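Local coordinates for thioesterase superfamily protein (Sulfolobus solfataricus, PDB 2GF6) that binds coenzyme A in a hotdog fold of the 4-hydroxybenzoyl-CoA thioesterase family and probably hydrolyses acyl-CoA thioesters, at residues N82-S87 / K92-V97; I15-A20 / Y29-T34. One frame throughout, in Å; residues are numbered along the deposited sequence.

Contact 1: residues N82-S87 / K92-V97; sequences NPKILS and KFEFKV
Glu94, Lys92 and Lys84 meet on one face of an antiparallel beta hairpin, together with Asn82, and account for most of the surface buried between 82-87 and 92-97. The strand segments run at 158° to each other. Two hydrogen-bonded pairs, Asn82 with Glu94 and Lys84 with Lys92, flank the non-hydrogen-bonded pair Pro83-Phe93. In the second pair, Lys84 N donates to Lys92 O at 2.8 Å, and Lys92 N returns a nearly straight bond to Lys84 O, also 2.8 Å.

Glu94 and Asn82 lie side by side and point the same way. Asn82 ND2 reaches Glu94 OE1 at 2.8 Å, coming from above the carboxylate plane, with the amide turned 44° against it. The extended Glu94 chain brings its carboxylate up to the ammonium ends of both lysines, as modelled, forming a salt-bridge network. Its details are uncertain, because the Lys84 ammonium is modelled implausibly close to the carboxylate, and the link from Lys92 is weak. The carboxylate would be expected to offset the two positive charges, whatever their exact places. Leu86 CD1 rests on Lys92 CB at 4.1 Å; the leucine also touches coenzyme A, so this end of the hairpin borders the ligand pocket.

On the other face Pro83 CB meets Phe93 CE1 at 4.0 Å. There Phe93 packs on Ile37 and Phe40 of helix 26-45, and Pro83 also touches Phe40. Strand 102-115 continues the sheet beside 92-97, where Tyr108 makes a cation-pi contact with Lys92.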
ATOM      1  N   ASN A  82       0.327  16.305  18.957  1.00 27.74           N
ATOM      2  CA  ASN A  82      -0.267  16.725  20.214  1.00 28.58           C
ATOM      3  C   ASN A  82      -1.179  15.631  20.759  1.00 28.76           C
ATOM      4  O   ASN A  82      -2.354  15.584  20.421  1.00 28.84           O
ATOM      5  CB  ASN A  82      -1.076  18.002  20.002  1.00 29.27           C
ATOM      6  CG  ASN A  82      -1.615  18.589  21.314  1.00 30.51           C
ATOM      7  OD1 ASN A  82      -0.842  18.922  22.193  1.00 32.14           O
ATOM      8  ND2 ASN A  82      -2.941  18.740  21.422  1.00 32.55           N
ATOM      9  N   PRO A  83      -0.641  14.748  21.609  1.00 29.04           N
ATOM     10  CA  PRO A  83      -1.481  13.726  22.241  1.00 29.20           C
ATOM     11  C   PRO A  83      -2.428  14.327  23.288  1.00 29.59           C
ATOM     12  O   PRO A  83      -1.997  15.116  24.125  1.00 29.78           O
ATOM     13  CB  PRO A  83      -0.468  12.788  22.910  1.00 28.99           C
ATOM     14  CG  PRO A  83       0.875  13.199  22.369  1.00 29.57           C
ATOM     15  CD  PRO A  83       0.763  14.642  22.039  1.00 28.64           C
ATOM     16  N   LYS A  84      -3.703  13.969  23.209  1.00 29.83           N
ATOM     17  CA  LYS A  84      -4.719  14.378  24.185  1.00 30.03           C
ATOM     18  C   LYS A  84      -5.293  13.109  24.792  1.00 28.57           C
ATOM     19  O   LYS A  84      -5.888  12.291  24.090  1.00 28.08           O
ATOM     20  CB  LYS A  84      -5.870  15.140  23.516  1.00 29.72           C
ATOM     21  CG  LYS A  84      -5.593  16.553  23.155  1.00 32.33           C
ATOM     22  CD  LYS A  84      -6.895  17.242  22.657  1.00 33.13           C
ATOM     23  CE  LYS A  84      -6.723  18.772  22.461  1.00 35.83           C
ATOM     24  NZ  LYS A  84      -7.324  19.256  21.151  1.00 36.89           N
ATOM     25  N   ILE A  85      -5.115  12.948  26.092  1.00 27.43           N
ATOM     26  CA  ILE A  85      -5.653  11.812  26.790  1.00 26.87           C
ATOM     27  C   ILE A  85      -7.132  12.071  27.127  1.00 26.76           C
ATOM     28  O   ILE A  85      -7.433  12.887  28.000  1.00 27.18           O
ATOM     29  CB  ILE A  85      -4.808  11.533  28.040  1.00 27.21           C
ATOM     30  CG1 ILE A  85      -3.401  11.108  27.612  1.00 27.19           C
ATOM     31  CG2 ILE A  85      -5.467  10.470  28.920  1.00 27.82           C
ATOM     32  CD1 ILE A  85      -2.439  10.973  28.754  1.00 26.52           C
ATOM     33  N   LEU A  86      -8.039  11.373  26.424  1.00 26.59           N
ATOM     34  CA  LEU A  86      -9.505  11.499  26.629  1.00 26.03           C
ATOM     35  C   LEU A  86     -10.076  10.680  27.791  1.00 25.35           C
ATOM     36  O   LEU A  86     -11.109  11.041  28.375  1.00 25.33           O
ATOM     37  CB  LEU A  86     -10.262  11.117  25.360  1.00 25.62           C
ATOM     38  CG  LEU A  86      -9.753  11.749  24.067  1.00 27.64           C
ATOM     39  CD1 LEU A  86     -10.699  11.385  22.939  1.00 28.58           C
ATOM     40  CD2 LEU A  86      -9.629  13.224  24.207  1.00 27.42           C
ATOM     41  N   SER A  87      -9.418   9.590  28.132  1.00 24.74           N
ATOM     42  CA  SER A  87      -9.901   8.732  29.185  1.00 25.20           C
ATOM     43  C   SER A  87      -8.799   7.806  29.713  1.00 25.64           C
ATOM     44  O   SER A  87      -7.642   7.876  29.285  1.00 27.04           O
ATOM     45  CB  SER A  87     -11.088   7.912  28.665  1.00 24.39           C
ATOM     46  OG  SER A  87     -10.677   6.955  27.714  1.00 23.71           O
ATOM     47  N   LYS A  92      -6.359  10.882  21.703  1.00 27.46           N
ATOM     48  CA  LYS A  92      -6.547  11.557  20.450  1.00 28.51           C
ATOM     49  C   LYS A  92      -5.203  12.144  20.062  1.00 28.53           C
ATOM     50  O   LYS A  92      -4.703  13.031  20.732  1.00 28.73           O
ATOM     51  CB  LYS A  92      -7.552  12.683  20.594  1.00 29.04           C
ATOM     52  CG  LYS A  92      -7.772  13.516  19.368  1.00 30.41           C
ATOM     53  CD  LYS A  92      -8.844  14.548  19.676  1.00 31.63           C
ATOM     54  CE  LYS A  92      -9.221  15.352  18.455  1.00 33.38           C
ATOM     55  NZ  LYS A  92      -9.917  16.570  18.913  1.00 33.65           N
ATOM     56  N   PHE A  93      -4.621  11.612  18.992  1.00 28.40           N
ATOM     57  CA  PHE A  93      -3.341  12.041  18.510  1.00 28.88           C
ATOM     58  C   PHE A  93      -3.614  13.059  17.439  1.00 29.20           C
ATOM     59  O   PHE A  93      -3.909  12.680  16.325  1.00 29.50           O
ATOM     60  CB  PHE A  93      -2.579  10.848  17.921  1.00 28.70           C
ATOM     61  CG  PHE A  93      -2.010   9.920  18.955  1.00 28.56           C
ATOM     62  CD1 PHE A  93      -0.935  10.316  19.733  1.00 29.71           C
ATOM     63  CD2 PHE A  93      -2.536   8.642  19.151  1.00 28.28           C
ATOM     64  CE1 PHE A  93      -0.386   9.462  20.681  1.00 28.65           C
ATOM     65  CE2 PHE A  93      -1.987   7.790  20.103  1.00 28.36           C
ATOM     66  CZ  PHE A  93      -0.917   8.202  20.870  1.00 27.65           C
ATOM     67  N   GLU A  94      -3.582  14.340  17.805  1.00 30.50           N
ATOM     68  CA  GLU A  94      -3.719  15.464  16.856  1.00 30.71           C
ATOM     69  C   GLU A  94      -2.381  15.699  16.161  1.00 30.84           C
ATOM     70  O   GLU A  94      -1.342  15.571  16.796  1.00 30.41           O
ATOM     71  CB  GLU A  94      -4.108  16.738  17.589  1.00 31.01           C
ATOM     72  CG  GLU A  94      -5.326  16.637  18.514  1.00 31.31           C
ATOM     73  CD  GLU A  94      -5.742  18.001  19.125  1.00 33.64           C
ATOM     74  OE1 GLU A  94      -4.872  18.851  19.438  1.00 37.31           O
ATOM     75  OE2 GLU A  94      -6.953  18.214  19.322  1.00 38.38           O
ATOM     76  N   PHE A  95      -2.393  16.056  14.876  1.00 30.37           N
ATOM     77  CA  PHE A  95      -1.147  16.261  14.147  1.00 31.04           C
ATOM     78  C   PHE A  95      -1.255  17.365  13.109  1.00 31.33           C
ATOM     79  O   PHE A  95      -2.344  17.630  12.606  1.00 31.39           O
ATOM     80  CB  PHE A  95      -0.678  14.965  13.479  1.00 30.68           C
ATOM     81  CG  PHE A  95      -1.590  14.472  12.385  1.00 31.47           C
ATOM     82  CD1 PHE A  95      -1.520  15.016  11.096  1.00 31.75           C
ATOM     83  CD2 PHE A  95      -2.511  13.438  12.623  1.00 30.47           C
ATOM     84  CE1 PHE A  95      -2.357  14.563  10.075  1.00 31.27           C
ATOM     85  CE2 PHE A  95      -3.354  12.982  11.590  1.00 31.55           C
ATOM     86  CZ  PHE A  95      -3.269  13.555  10.316  1.00 30.78           C
ATOM     87  N   LYS A  96      -0.120  18.002  12.820  1.00 31.77           N
ATOM     88  CA  LYS A  96       0.016  18.964  11.734  1.00 31.97           C
ATOM     89  C   LYS A  96       1.182  18.527  10.894  1.00 32.25           C
ATOM     90  O   LYS A  96       2.190  18.067  11.435  1.00 32.29           O
ATOM     91  CB  LYS A  96       0.314  20.360  12.262  1.00 31.80           C
ATOM     92  CG  LYS A  96      -0.696  20.881  13.266  1.00 32.86           C
ATOM     93  CD  LYS A  96      -0.363  22.280  13.755  1.00 33.04           C
ATOM     94  CE  LYS A  96      -1.536  22.865  14.555  1.00 34.17           C
ATOM     95  NZ  LYS A  96      -1.341  24.317  14.822  1.00 36.13           N
ATOM     96  N   VAL A  97       1.057  18.681   9.577  1.00 32.49           N
ATOM     97  CA  VAL A  97       2.192  18.500   8.676  1.00 32.18           C
ATOM     98  C   VAL A  97       2.641  19.848   8.123  1.00 32.04           C
ATOM     99  O   VAL A  97       1.823  20.657   7.685  1.00 31.82           O
ATOM    100  CB  VAL A  97       1.881  17.534   7.528  1.00 32.24           C
ATOM    101  CG1 VAL A  97       3.127  17.303   6.644  1.00 33.13           C
ATOM    102  CG2 VAL A  97       1.393  16.202   8.078  1.00 31.82           C
TER

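Contact 2: residues I15-A20 / Y29-T34; sequences IYDTDA and YYRFFT
The loop leading from strand 8-12 into helix 26-45, the long helix that the hotdog sheet wraps around, is tied to that helix by a buried salt bridge between Asp17 and Arg31. Asp17 sits at the end of a short 3-10 turn, 15-17, and its carboxylate is gripped side-on by two nitrogens of the guanidinium. Arg31 NE donates to the syn lone pair of Asp17 OD1 at 2.9 Å, with an N-H...O angle of 167°. Arg31 NH2 donates to Asp17 OD2, likewise at 2.9 Å, on the syn side but somewhat out of the carboxylate plane. The two flat groups are nearly coplanar, 14° apart. The arginine chain runs extended through its first two torsions and then bends at chi3 (79°), which puts its NE edge toward the acid.

Two aromatic rings flank this pair. Tyr16 presents its edge, CE1 lying 3.7 Å from Arg31 NE, and its ring stands steeply to the guanidinium, with the hydroxyl over one face of it. That hydroxyl is hydrogen-bonded to Asn35 of the third subunit. Phe32 turns the edge of its ring to Asp17, CE1 standing 4.0 Å from OD2.

Asp17 OD2 also accepts from Arg14 N, while Arg31 NH1 forms a salt bridge with Asp11, so the guanidinium joins acids from the loop and the preceding strand. With Asp17 and Asp11 both beside it, the arginine's positive charge is probably well compensated in this buried setting, and paired bonds to separate carboxylate oxygens should restrict rotation of both groups.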
ATOM      1  N   ILE A  15       8.530   7.731  -3.661  1.00 28.64           N
ATOM      2  CA  ILE A  15       7.734   7.316  -4.830  1.00 27.42           C
ATOM      3  C   ILE A  15       6.533   6.468  -4.434  1.00 27.33           C
ATOM      4  O   ILE A  15       5.447   6.555  -5.020  1.00 26.31           O
ATOM      5  CB  ILE A  15       8.620   6.553  -5.871  1.00 27.84           C
ATOM      6  CG1 ILE A  15       7.834   6.329  -7.156  1.00 25.74           C
ATOM      7  CG2 ILE A  15       9.223   5.224  -5.275  1.00 27.97           C
ATOM      8  CD1 ILE A  15       7.325   7.599  -7.777  1.00 26.92           C
ATOM      9  N   TYR A  16       6.720   5.633  -3.430  1.00 26.64           N
ATOM     10  CA  TYR A  16       5.629   4.813  -2.968  1.00 27.29           C
ATOM     11  C   TYR A  16       4.619   5.634  -2.131  1.00 27.24           C
ATOM     12  O   TYR A  16       3.588   5.107  -1.694  1.00 26.03           O
ATOM     13  CB  TYR A  16       6.153   3.589  -2.192  1.00 27.45           C
ATOM     14  CG  TYR A  16       7.179   3.900  -1.121  1.00 28.35           C
ATOM     15  CD1 TYR A  16       6.790   4.424   0.108  1.00 29.45           C
ATOM     16  CD2 TYR A  16       8.528   3.625  -1.310  1.00 27.85           C
ATOM     17  CE1 TYR A  16       7.708   4.722   1.090  1.00 27.91           C
ATOM     18  CE2 TYR A  16       9.475   3.936  -0.308  1.00 26.73           C
ATOM     19  CZ  TYR A  16       9.041   4.483   0.894  1.00 27.91           C
ATOM     20  OH  TYR A  16       9.936   4.792   1.920  1.00 28.85           O
ATOM     21  N   ASP A  17       4.900   6.914  -1.886  1.00 26.57           N
ATOM     22  CA  ASP A  17       3.893   7.779  -1.218  1.00 27.63           C
ATOM     23  C   ASP A  17       2.952   8.484  -2.176  1.00 27.19           C
ATOM     24  O   ASP A  17       2.008   9.148  -1.748  1.00 27.35           O
ATOM     25  CB  ASP A  17       4.577   8.836  -0.340  1.00 28.25           C
ATOM     26  CG  ASP A  17       5.354   8.217   0.808  1.00 29.73           C
ATOM     27  OD1 ASP A  17       4.840   7.253   1.422  1.00 31.22           O
ATOM     28  OD2 ASP A  17       6.478   8.675   1.049  1.00 32.81           O
ATOM     29  N   THR A  18       3.190   8.329  -3.471  1.00 27.05           N
ATOM     30  CA  THR A  18       2.481   9.087  -4.501  1.00 26.93           C
ATOM     31  C   THR A  18       1.632   8.195  -5.391  1.00 27.30           C
ATOM     32  O   THR A  18       1.892   7.009  -5.491  1.00 26.27           O
ATOM     33  CB  THR A  18       3.486   9.739  -5.471  1.00 27.26           C
ATOM     34  OG1 THR A  18       4.238   8.713  -6.139  1.00 27.28           O
ATOM     35  CG2 THR A  18       4.480  10.649  -4.712  1.00 27.96           C
ATOM     36  N   ASP A  19       0.667   8.810  -6.092  1.00 27.22           N
ATOM     37  CA  ASP A  19      -0.150   8.125  -7.102  1.00 27.54           C
ATOM     38  C   ASP A  19      -0.054   8.916  -8.389  1.00 26.90           C
ATOM     39  O   ASP A  19       0.745   9.841  -8.455  1.00 26.68           O
ATOM     40  CB  ASP A  19      -1.591   7.914  -6.619  1.00 27.26           C
ATOM     41  CG  ASP A  19      -2.371   9.216  -6.416  1.00 28.62           C
ATOM     42  OD1 ASP A  19      -1.971  10.271  -6.980  1.00 31.64           O
ATOM     43  OD2 ASP A  19      -3.386   9.175  -5.675  1.00 34.59           O
ATOM     44  N   ALA A  20      -0.805   8.556  -9.431  1.00 26.82           N
ATOM     45  CA  ALA A  20      -0.638   9.264 -10.727  1.00 26.87           C
ATOM     46  C   ALA A  20      -0.957  10.761 -10.720  1.00 27.60           C
ATOM     47  O   ALA A  20      -0.661  11.438 -11.707  1.00 26.41           O
ATOM     48  CB  ALA A  20      -1.441   8.607 -11.823  1.00 27.24           C
ATOM     49  N   TYR A  29      -0.249   9.554   4.249  1.00 28.68           N
ATOM     50  CA  TYR A  29      -0.404  10.393   5.446  1.00 28.95           C
ATOM     51  C   TYR A  29      -0.446   9.533   6.691  1.00 29.41           C
ATOM     52  O   TYR A  29       0.047   9.933   7.751  1.00 30.00           O
ATOM     53  CB  TYR A  29      -1.625  11.329   5.299  1.00 28.62           C
ATOM     54  CG  TYR A  29      -1.361  12.480   4.316  1.00 27.63           C
ATOM     55  CD1 TYR A  29      -0.669  13.618   4.713  1.00 28.71           C
ATOM     56  CD2 TYR A  29      -1.736  12.398   2.983  1.00 26.05           C
ATOM     57  CE1 TYR A  29      -0.393  14.631   3.832  1.00 29.14           C
ATOM     58  CE2 TYR A  29      -1.470  13.418   2.095  1.00 26.95           C
ATOM     59  CZ  TYR A  29      -0.797  14.528   2.516  1.00 28.93           C
ATOM     60  OH  TYR A  29      -0.505  15.570   1.640  1.00 28.96           O
ATOM     61  N   TYR A  30      -0.997   8.329   6.546  1.00 30.01           N
ATOM     62  CA  TYR A  30      -0.962   7.289   7.575  1.00 29.82           C
ATOM     63  C   TYR A  30       0.454   6.838   7.808  1.00 30.45           C
ATOM     64  O   TYR A  30       0.832   6.528   8.928  1.00 30.65           O
ATOM     65  CB  TYR A  30      -1.818   6.098   7.131  1.00 30.65           C
ATOM     66  CG  TYR A  30      -1.837   4.860   8.056  1.00 29.26           C
ATOM     67  CD1 TYR A  30      -2.682   4.795   9.159  1.00 31.21           C
ATOM     68  CD2 TYR A  30      -1.044   3.758   7.791  1.00 28.76           C
ATOM     69  CE1 TYR A  30      -2.700   3.676   9.987  1.00 29.44           C
ATOM     70  CE2 TYR A  30      -1.044   2.651   8.611  1.00 29.65           C
ATOM     71  CZ  TYR A  30      -1.878   2.601   9.698  1.00 30.58           C
ATOM     72  OH  TYR A  30      -1.918   1.452  10.503  1.00 32.96           O
ATOM     73  N   ARG A  31       1.248   6.771   6.750  1.00 30.48           N
ATOM     74  CA  ARG A  31       2.619   6.387   6.921  1.00 30.44           C
ATOM     75  C   ARG A  31       3.228   7.426   7.814  1.00 29.49           C
ATOM     76  O   ARG A  31       3.921   7.116   8.736  1.00 28.49           O
ATOM     77  CB  ARG A  31       3.382   6.295   5.586  1.00 31.05           C
ATOM     78  CG  ARG A  31       4.791   5.691   5.765  1.00 32.16           C
ATOM     79  CD  ARG A  31       5.555   5.423   4.475  1.00 31.61           C
ATOM     80  NE  ARG A  31       6.166   6.616   3.896  1.00 33.66           N
ATOM     81  CZ  ARG A  31       7.222   7.276   4.383  1.00 34.34           C
ATOM     82  NH1 ARG A  31       7.799   6.937   5.526  1.00 35.49           N
ATOM     83  NH2 ARG A  31       7.684   8.328   3.717  1.00 35.61           N
ATOM     84  N   PHE A  32       2.946   8.687   7.537  1.00 29.93           N
ATOM     85  CA  PHE A  32       3.640   9.741   8.258  1.00 30.23           C
ATOM     86  C   PHE A  32       3.217   9.792   9.730  1.00 30.07           C
ATOM     87  O   PHE A  32       4.069   9.947  10.599  1.00 29.74           O
ATOM     88  CB  PHE A  32       3.400  11.110   7.613  1.00 30.69           C
ATOM     89  CG  PHE A  32       3.689  11.149   6.137  1.00 31.12           C
ATOM     90  CD1 PHE A  32       4.823  10.540   5.604  1.00 33.30           C
ATOM     91  CD2 PHE A  32       2.821  11.805   5.275  1.00 34.16           C
ATOM     92  CE1 PHE A  32       5.090  10.599   4.232  1.00 33.75           C
ATOM     93  CE2 PHE A  32       3.057  11.839   3.913  1.00 32.07           C
ATOM     94  CZ  PHE A  32       4.203  11.244   3.393  1.00 31.69           C
ATOM     95  N   PHE A  33       1.911   9.735  10.004  1.00 30.60           N
ATOM     96  CA  PHE A  33       1.450   9.978  11.360  1.00 30.26           C
ATOM     97  C   PHE A  33       1.701   8.748  12.256  1.00 29.90           C
ATOM     98  O   PHE A  33       2.065   8.898  13.444  1.00 30.03           O
ATOM     99  CB  PHE A  33       0.024  10.586  11.385  1.00 31.40           C
ATOM    100  CG  PHE A  33      -1.101   9.667  10.976  1.00 30.54           C
ATOM    101  CD1 PHE A  33      -1.368   8.481  11.659  1.00 31.63           C
ATOM    102  CD2 PHE A  33      -1.995  10.067   9.998  1.00 32.46           C
ATOM    103  CE1 PHE A  33      -2.450   7.671  11.308  1.00 31.39           C
ATOM    104  CE2 PHE A  33      -3.086   9.261   9.648  1.00 32.34           C
ATOM    105  CZ  PHE A  33      -3.310   8.066  10.313  1.00 33.31           C
ATOM    106  N   THR A  34       1.626   7.552  11.660  1.00 29.33           N
ATOM    107  CA  THR A  34       2.032   6.301  12.342  1.00 29.00           C
ATOM    108  C   THR A  34       3.495   6.353  12.785  1.00 28.48           C
ATOM    109  O   THR A  34       3.815   6.078  13.925  1.00 27.96           O
ATOM    110  CB  THR A  34       1.766   5.077  11.428  1.00 28.98           C
ATOM    111  OG1 THR A  34       0.403   5.125  11.033  1.00 30.56           O
ATOM    112  CG2 THR A  34       2.019   3.731  12.171  1.00 29.90           C
TER

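The two contacts follow one another along the chain, contact 2 closing before contact 1 opens, and their centres lie 20 Å apart on opposite sides of the chain's centre. Helix 26-45 relates them: contact 2 fastens the start of the helix to the loop before it, whereas contact 1 belongs to the hairpin 76-85/90-99, part of the sheet against which the helix packs. They meet directly where Phe33 CD2 comes within 3.6 Å of Phe95 CE2. Each also borders a coenzyme A pocket, through Tyr29 in 29-34 and Leu86 in 82-87. Residues of 15-20 and 29-34 meet three other subunits, whereas no other chain of the assembly touches 82-87 or 92-97.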